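Local coordinates for cellulase (Clostridium cellulovorans, PDB 6UI3), which probably cleaves internal beta-1,4-glycosidic bonds of cellulose and related plant polysaccharides, this chain being the glycoside hydrolase family 5 domain of a longer protein, at residues I150-H155 with Y197-D202; G113-A118 with N167-Y172; V267-F272 with M299-W304. All blocks are in the same frame, centred on the assembly; numbering follows the deposited sequence. Where two conformers were deposited one is given.

All three contacts belong to one TIM barrel of eight parallel strands. Contact 1 joins the loops that follow strands 145-148 and 192-195. Contact 2 sets the loop after strand 101-105 against helix 163-182. Contact 3 pairs strands 267-272 and 301-305. Contacts 1 and 2 interleave along the chain and touch, with centres about 11 Å apart; Asp116 of contact 2 probably bonds His155 of contact 1. Contact 3 comes later in the chain. Its centre lies about 14 Å from contact 1 and about 24 Å from contact 2. Gln271 packs near Asn151 and Gln152, so contacts 1 and 3 meet at what is probably the active site.

Contact 1. Residues I150-H155 with Y197-D202; sequences INQPRH and YCASSD. Unlike the reference sequence in segment 150-155: Gln152 (reference Glu).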
# COMPACT_ATOMS: atom_id res chain seq x y z
N ILE A 150 5.97 -6.63 1.84
CA ILE A 150 5.27 -6.98 3.08
C ILE A 150 4.57 -5.71 3.53
O ILE A 150 5.12 -4.62 3.41
CB ILE A 150 6.23 -7.58 4.14
CG1 ILE A 150 5.47 -8.01 5.40
CG2 ILE A 150 7.36 -6.61 4.47
CD1 ILE A 150 4.44 -9.13 5.20
N ASN A 151 3.35 -5.82 4.06
CA ASN A 151 2.53 -4.64 4.37
C ASN A 151 3.09 -3.82 5.54
O ASN A 151 3.61 -2.72 5.34
CB ASN A 151 1.10 -5.12 4.64
CG ASN A 151 0.23 -4.04 5.18
OD1 ASN A 151 0.16 -2.96 4.59
ND2 ASN A 151 -0.43 -4.30 6.29
N GLN A 152 2.95 -4.31 6.77
CA GLN A 152 3.32 -3.59 7.99
C GLN A 152 4.15 -4.50 8.88
O GLN A 152 3.70 -4.97 9.94
CB GLN A 152 2.09 -3.01 8.69
CG GLN A 152 1.57 -1.79 7.91
CD GLN A 152 0.31 -1.14 8.41
OE1 GLN A 152 -0.03 -0.04 7.98
NE2 GLN A 152 -0.39 -1.80 9.30
N PRO A 153 5.38 -4.79 8.46
CA PRO A 153 6.21 -5.77 9.17
C PRO A 153 6.57 -5.30 10.57
O PRO A 153 6.98 -4.14 10.76
CB PRO A 153 7.47 -5.86 8.30
CG PRO A 153 7.53 -4.52 7.59
CD PRO A 153 6.09 -4.18 7.33
N ARG A 154 6.48 -6.20 11.54
CA ARG A 154 6.70 -5.80 12.92
C ARG A 154 6.92 -7.04 13.78
O ARG A 154 6.76 -8.18 13.33
CB ARG A 154 5.51 -4.98 13.44
CG ARG A 154 4.20 -5.73 13.45
CD ARG A 154 3.10 -4.79 13.84
NE ARG A 154 1.76 -5.34 13.95
CZ ARG A 154 0.91 -5.44 12.93
NH1 ARG A 154 1.28 -5.12 11.71
NH2 ARG A 154 -0.32 -5.87 13.16
N HIS A 155 7.26 -6.79 15.04
CA HIS A 155 7.25 -7.80 16.08
C HIS A 155 5.95 -7.64 16.87
O HIS A 155 5.76 -6.61 17.53
CB HIS A 155 8.45 -7.62 17.00
CG HIS A 155 8.39 -8.42 18.26
ND1 HIS A 155 8.71 -9.76 18.32
CD2 HIS A 155 8.04 -8.07 19.52
CE1 HIS A 155 8.57 -10.20 19.55
NE2 HIS A 155 8.16 -9.19 20.31
N TYR A 197 9.95 -0.43 9.04
CA TYR A 197 9.26 -1.15 10.10
C TYR A 197 7.88 -0.54 10.31
O TYR A 197 7.75 0.67 10.47
CB TYR A 197 10.11 -1.08 11.37
CG TYR A 197 9.58 -1.85 12.56
CD1 TYR A 197 8.74 -1.24 13.47
CD2 TYR A 197 9.93 -3.18 12.79
CE1 TYR A 197 8.24 -1.94 14.57
CE2 TYR A 197 9.43 -3.87 13.89
CZ TYR A 197 8.59 -3.25 14.77
OH TYR A 197 8.10 -3.97 15.84
N CYS A 198 6.83 -1.38 10.27
CA CYS A 198 5.44 -0.95 10.34
C CYS A 198 5.04 -0.01 9.20
O CYS A 198 4.00 0.65 9.29
CB CYS A 198 5.05 -0.29 11.68
SG CYS A 198 4.98 -1.41 13.08
N ALA A 199 5.85 0.08 8.15
CA ALA A 199 5.70 1.12 7.13
C ALA A 199 5.63 2.51 7.76
O ALA A 199 5.00 3.43 7.25
CB ALA A 199 4.53 0.86 6.17
N SER A 200 6.28 2.68 8.91
CA SER A 200 6.19 3.91 9.66
C SER A 200 7.08 5.01 9.10
O SER A 200 8.20 4.78 8.63
CB SER A 200 6.62 3.64 11.11
OG SER A 200 6.51 4.80 11.91
N SER A 201 6.59 6.24 9.23
CA SER A 201 7.35 7.45 8.96
C SER A 201 7.99 8.05 10.20
O SER A 201 8.63 9.11 10.09
CB SER A 201 6.46 8.50 8.27
OG SER A 201 5.44 8.96 9.13
N ASP A 202 7.85 7.44 11.37
CA ASP A 202 8.55 7.97 12.54
C ASP A 202 10.05 7.84 12.29
O ASP A 202 10.52 6.84 11.75
CB ASP A 202 8.20 7.20 13.82
CG ASP A 202 6.72 7.23 14.17
OD1 ASP A 202 6.11 8.31 14.06
OD2 ASP A 202 6.20 6.17 14.60
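The hydroxyl of Tyr197 is gripped from two directions. The backbone N of His155 donates to Tyr197 OH at 3.0 Å, and at 178° this bond is almost perfectly straight. Outside the two segments, the same oxygen bonds the carbonyl of Asp158. The CB of Tyr197 points away from the facing loop. With CG anti to the backbone N (chi1 -177°), the ring nevertheless reaches residues 153-155. Pro153 O stands over one ring face, toward the rim, 3.7 Å from Tyr197 CD2. Arg154 CA approaches Tyr197 CE2 to 3.5 Å from an oblique direction. Pro153 O also accepts from Cys198 N at 2.8 Å, which ties the two loops backbone to backbone.

Arg154 lays its aliphatic part on sulfur, with Arg154 CB 3.6 Å from Cys198 SG. Its CG sits between the backbone N and the carbonyl carbon (chi1 62°), and the chain runs extended to NE. The guanidinium then turns back on its own segment: Arg154 NH1 meets a lone pair of Gln152 O at 3.0 Å. Its NH2 forms a salt bridge with Glu157. Gln152 rests its CG against Cys198 O at 3.7 Å, and its extended side chain carries OE1 to His222.

Residues 151-153 follow barrel strand 145-148. They correspond to the Asn-Glu-Pro signature of family 5; Gln152, a glutamate in the reference sequence, occupies the position of the probable acid/base. One backbone bond and one bond from a backbone N to a phenol oxygen thus join the loops, while the amides of Asn151 and Gln152 turn to Arg64, Gln112 and His222 beside the probable active site.

Contact 2. Residues G113-A118 with N167-Y172; sequences GQFDEA and NVLNEY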
# COMPACT_ATOMS: atom_id res chain seq x y z
N GLY A 113 3.90 -10.36 11.66
CA GLY A 113 4.15 -9.99 13.04
C GLY A 113 5.31 -10.70 13.71
O GLY A 113 5.40 -10.71 14.94
N GLN A 114 6.20 -11.28 12.91
CA GLN A 114 7.29 -12.11 13.41
C GLN A 114 8.65 -11.60 12.94
O GLN A 114 9.60 -12.38 12.80
CB GLN A 114 7.07 -13.57 13.04
CG GLN A 114 5.76 -14.12 13.64
CD GLN A 114 5.56 -15.57 13.32
OE1 GLN A 114 5.61 -15.98 12.17
NE2 GLN A 114 5.35 -16.37 14.36
N PHE A 115 8.78 -10.28 12.78
CA PHE A 115 10.04 -9.66 12.36
C PHE A 115 10.96 -9.47 13.56
O PHE A 115 11.14 -8.38 14.09
CB PHE A 115 9.78 -8.37 11.58
CG PHE A 115 9.45 -8.64 10.13
CD1 PHE A 115 8.21 -9.15 9.76
CD2 PHE A 115 10.40 -8.45 9.14
CE1 PHE A 115 7.93 -9.48 8.44
CE2 PHE A 115 10.13 -8.76 7.82
CZ PHE A 115 8.90 -9.26 7.46
N ASP A 116 11.56 -10.59 13.98
CA ASP A 116 12.48 -10.65 15.10
C ASP A 116 13.50 -11.76 14.83
O ASP A 116 13.32 -12.59 13.95
CB ASP A 116 11.73 -10.84 16.43
CG ASP A 116 10.72 -11.98 16.39
OD1 ASP A 116 11.14 -13.10 16.09
OD2 ASP A 116 9.51 -11.74 16.62
N GLU A 117 14.59 -11.76 15.60
CA GLU A 117 15.63 -12.76 15.35
C GLU A 117 15.13 -14.18 15.57
O GLU A 117 15.57 -15.10 14.87
CB GLU A 117 16.85 -12.50 16.22
CG GLU A 117 17.75 -11.39 15.70
CD GLU A 117 18.44 -11.76 14.40
OE1 GLU A 117 18.75 -12.96 14.20
OE2 GLU A 117 18.69 -10.86 13.57
N ALA A 118 14.24 -14.38 16.54
CA ALA A 118 13.72 -15.71 16.81
C ALA A 118 13.03 -16.33 15.60
O ALA A 118 13.03 -17.56 15.45
CB ALA A 118 12.75 -15.66 18.00
N ASN A 167 16.68 -4.52 11.77
CA ASN A 167 17.69 -5.24 11.00
C ASN A 167 17.11 -6.50 10.37
O ASN A 167 17.47 -6.86 9.25
CB ASN A 167 18.90 -5.60 11.87
CG ASN A 167 19.87 -6.51 11.14
OD1 ASN A 167 20.52 -6.09 10.18
ND2 ASN A 167 19.95 -7.77 11.57
N VAL A 168 16.22 -7.20 11.09
CA VAL A 168 15.56 -8.37 10.50
C VAL A 168 14.81 -7.97 9.24
O VAL A 168 14.89 -8.64 8.21
CB VAL A 168 14.65 -9.06 11.53
CG1 VAL A 168 13.79 -10.13 10.86
CG2 VAL A 168 15.46 -9.70 12.62
N LEU A 169 14.06 -6.86 9.31
CA LEU A 169 13.35 -6.39 8.12
C LEU A 169 14.31 -6.04 7.00
O LEU A 169 14.04 -6.34 5.82
CB LEU A 169 12.47 -5.19 8.48
CG LEU A 169 11.80 -4.48 7.30
CD1 LEU A 169 10.93 -5.43 6.50
CD2 LEU A 169 10.98 -3.30 7.82
N ASN A 170 15.43 -5.40 7.32
CA ASN A 170 16.41 -5.07 6.28
C ASN A 170 16.89 -6.34 5.58
O ASN A 170 17.05 -6.36 4.35
CB ASN A 170 17.58 -4.28 6.86
CG ASN A 170 17.19 -2.88 7.28
OD1 ASN A 170 16.23 -2.30 6.77
ND2 ASN A 170 17.93 -2.33 8.21
N GLU A 171 17.13 -7.41 6.34
CA GLU A 171 17.56 -8.67 5.73
C GLU A 171 16.45 -9.30 4.90
O GLU A 171 16.71 -9.84 3.82
CB GLU A 171 18.04 -9.64 6.81
CG GLU A 171 19.29 -9.18 7.55
CD GLU A 171 19.82 -10.25 8.48
OE1 GLU A 171 19.81 -11.43 8.09
OE2 GLU A 171 20.25 -9.91 9.61
N TYR A 172 15.20 -9.22 5.36
CA TYR A 172 14.06 -9.71 4.58
C TYR A 172 13.98 -9.00 3.24
O TYR A 172 13.94 -9.63 2.18
CB TYR A 172 12.77 -9.52 5.39
CG TYR A 172 11.49 -9.84 4.64
CD1 TYR A 172 10.95 -11.11 4.67
CD2 TYR A 172 10.83 -8.87 3.91
CE1 TYR A 172 9.77 -11.41 4.00
CE2 TYR A 172 9.65 -9.16 3.23
CZ TYR A 172 9.13 -10.43 3.29
OH TYR A 172 7.95 -10.76 2.62
O HOH W 1 18.61 -8.34 14.03
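Phe115 is the main bump of this contact. It enters a hollow on helix 163-182 formed mainly by Leu169 and Tyr172, with Val168 at its border. The ring edge of Phe115 meets the face of Tyr172 in a T-shaped stack, with the ring centroids 5.1 Å apart and the planes at 73°. Phe115 CZ lies over the centre of that face, and Phe115 CE2 comes to 3.6 Å from Tyr172 CG. Leu169 closes one wall, its CD1 3.7 Å from Phe115 CE2. Pro153 and Ile123 also touch the Phe115 ring. Phe115 is the centre of an inverse gamma turn, where the chain bends sharply.

Val168 is the answering bump. Its methyls press on the backbone of Phe115 and Asp116 and on the Glu117 side chain. A chi1 of 170° turns CG1 to the carbonyl carbon of Phe115. Val168 CG2 sits 3.6 Å from Asp116 C. The bent side chain of Glu117 folds over the same methyl, with Glu117 OE2 3.6 Å from Val168 CG2.

The outer margin of the contact is polar. A water donates to Glu117 OE2 at 2.6 Å and accepts from Asn167 ND2. In the conformer given, Asn167 ND2 also donates to Glu171 OE2; with two conformers modelled, both bonds may be partial. Glu117 OE2 and Glu171 OE2 lie 4.4 Å apart, but both form salt bridges with Lys120.

The loop after strand 101-105 is therefore joined to the helix by apolar interlocking. At the edge, the lysine probably offsets the repulsion between the two carboxylates.

Contact 3. Residues V267-F272 with M299-W304; sequences VIIGQF and MPCLWW. Unlike the reference sequence in segment 267-272: Gln271 (reference Glu).
Phe272 presents one ring face to the edge of Trp303 in a T-shaped stack. The Phe272 ring and the six-membered ring of Trp303 have centroids 5.5 Å apart and planes at 80°. Strands 267-272 and 301-305 are the last two of the TIM barrel, parallel neighbours joined by helix 280-296 in a beta-alpha-beta unit. The opposite face of Phe272 looks toward Cys301. The Cys301 sulfur lies 4.9 Å from the Phe272 ring centre, close to the ring normal, while Cys301 CB touches Phe272 CE1 at 3.6 Å. A chi1 of 87° leaves the Phe272 ring between these two neighbours.

Four backbone bonds join the strands. Ile269 N donates to Pro300 O and Leu302 N to Ile269 O; beyond the bulge, Phe272 N donates to Leu302 O and Trp304 N to Phe272 O. The register slips by one residue between the Ile269-Cys301 and Phe272-Trp303 pairs, which makes a beta bulge around Gly270 and Gln271. Leu302 fits beside this bulge, with its CB 3.4 Å from Gly270 O. At the other end, in the conformer given, the Met299 side chain runs along Val267, and Ile268 CG1 meets Pro300 CG at 4.0 Å.

Gln271 holds the position of the probable family 5 nucleophile, a glutamate in the reference sequence, at the C-terminal end of its strand. Its extended side chain runs alongside Trp304, with amide and ring planes 33° apart. Gln271 CD lies 3.5 Å from Trp304 CE3, while Gln271 OE1 takes a hydrogen bond from Arg64 NH1.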
# COMPACT_ATOMS: atom_id res chain seq x y z
N VAL A 267 9.54 7.64 -2.82
CA VAL A 267 8.68 7.22 -1.72
C VAL A 267 7.24 7.19 -2.21
O VAL A 267 6.79 8.13 -2.88
CB VAL A 267 8.83 8.16 -0.51
CG1 VAL A 267 7.90 7.77 0.62
CG2 VAL A 267 10.27 8.20 -0.01
N ILE A 268 6.52 6.14 -1.85
CA ILE A 268 5.08 6.01 -2.09
C ILE A 268 4.37 6.00 -0.74
O ILE A 268 4.73 5.22 0.14
CB ILE A 268 4.77 4.73 -2.88
CG1 ILE A 268 5.37 4.82 -4.29
CG2 ILE A 268 3.29 4.49 -2.96
CD1 ILE A 268 5.52 3.48 -4.99
N ILE A 269 3.38 6.88 -0.58
CA ILE A 269 2.50 6.82 0.58
C ILE A 269 1.43 5.78 0.26
O ILE A 269 0.35 6.09 -0.29
CB ILE A 269 1.92 8.19 0.95
CG1 ILE A 269 3.03 9.23 1.14
CG2 ILE A 269 1.06 8.07 2.21
CD1 ILE A 269 4.01 8.93 2.22
N GLY A 270 1.74 4.52 0.57
CA GLY A 270 0.89 3.41 0.20
C GLY A 270 -0.42 3.36 0.95
O GLY A 270 -1.36 2.69 0.48
N GLN A 271 -0.51 4.03 2.11
CA GLN A 271 -1.77 4.20 2.83
C GLN A 271 -1.78 5.54 3.54
O GLN A 271 -0.81 5.88 4.23
CB GLN A 271 -1.99 3.14 3.92
CG GLN A 271 -2.00 1.70 3.41
CD GLN A 271 -2.24 0.65 4.48
OE1 GLN A 271 -2.00 -0.53 4.27
NE2 GLN A 271 -2.70 1.08 5.62
N PHE A 272 -2.90 6.26 3.42
CA PHE A 272 -3.23 7.38 4.29
C PHE A 272 -4.75 7.51 4.25
O PHE A 272 -5.42 6.94 3.38
CB PHE A 272 -2.57 8.69 3.86
CG PHE A 272 -3.35 9.47 2.82
CD1 PHE A 272 -3.55 8.97 1.55
CD2 PHE A 272 -3.89 10.72 3.11
CE1 PHE A 272 -4.29 9.67 0.62
CE2 PHE A 272 -4.61 11.42 2.17
CZ PHE A 272 -4.80 10.90 0.94
N MET A 299 5.61 12.18 -4.10
CA MET A 299 5.12 10.98 -3.44
C MET A 299 3.65 10.75 -3.75
O MET A 299 2.80 11.53 -3.30
CB MET A 299 5.33 11.10 -1.93
CG MET A 299 6.77 11.41 -1.59
SD MET A 299 7.07 11.61 0.16
CE MET A 299 8.76 12.14 0.20
N PRO A 300 3.30 9.69 -4.49
CA PRO A 300 1.88 9.39 -4.68
C PRO A 300 1.24 8.97 -3.37
O PRO A 300 1.88 8.37 -2.50
CB PRO A 300 1.87 8.24 -5.69
CG PRO A 300 3.24 7.84 -5.89
CD PRO A 300 4.18 8.75 -5.18
N CYS A 301 -0.05 9.32 -3.22
CA CYS A 301 -0.83 9.04 -2.03
C CYS A 301 -1.98 8.10 -2.37
O CYS A 301 -2.73 8.35 -3.32
CB CYS A 301 -1.41 10.32 -1.43
SG CYS A 301 -0.16 11.48 -0.85
N LEU A 302 -2.12 7.03 -1.60
CA LEU A 302 -3.16 6.04 -1.81
C LEU A 302 -4.09 6.00 -0.60
O LEU A 302 -3.69 5.58 0.48
CB LEU A 302 -2.53 4.66 -2.03
CG LEU A 302 -1.77 4.43 -3.33
CD1 LEU A 302 -0.59 5.27 -3.58
CD2 LEU A 302 -1.32 2.97 -3.37
N TRP A 303 -5.33 6.45 -0.78
CA TRP A 303 -6.31 6.46 0.30
C TRP A 303 -6.70 5.04 0.69
O TRP A 303 -6.93 4.19 -0.17
CB TRP A 303 -7.55 7.25 -0.14
CG TRP A 303 -8.63 7.37 0.92
CD1 TRP A 303 -9.53 6.42 1.27
CD2 TRP A 303 -8.93 8.51 1.74
NE1 TRP A 303 -10.34 6.88 2.27
CE2 TRP A 303 -10.01 8.16 2.57
CE3 TRP A 303 -8.38 9.79 1.86
CZ2 TRP A 303 -10.56 9.04 3.49
CZ3 TRP A 303 -8.94 10.66 2.77
CH2 TRP A 303 -10.02 10.29 3.56
N TRP A 304 -6.79 4.79 2.00
CA TRP A 304 -7.26 3.50 2.52
C TRP A 304 -8.78 3.48 2.57
O TRP A 304 -9.38 4.09 3.44
CB TRP A 304 -6.70 3.22 3.92
CG TRP A 304 -7.16 1.89 4.44
CD1 TRP A 304 -8.21 1.64 5.28
CD2 TRP A 304 -6.60 0.61 4.12
NE1 TRP A 304 -8.34 0.29 5.50
CE2 TRP A 304 -7.36 -0.37 4.80
CE3 TRP A 304 -5.53 0.20 3.32
CZ2 TRP A 304 -7.07 -1.72 4.70
CZ3 TRP A 304 -5.25 -1.13 3.23
CH2 TRP A 304 -6.01 -2.08 3.92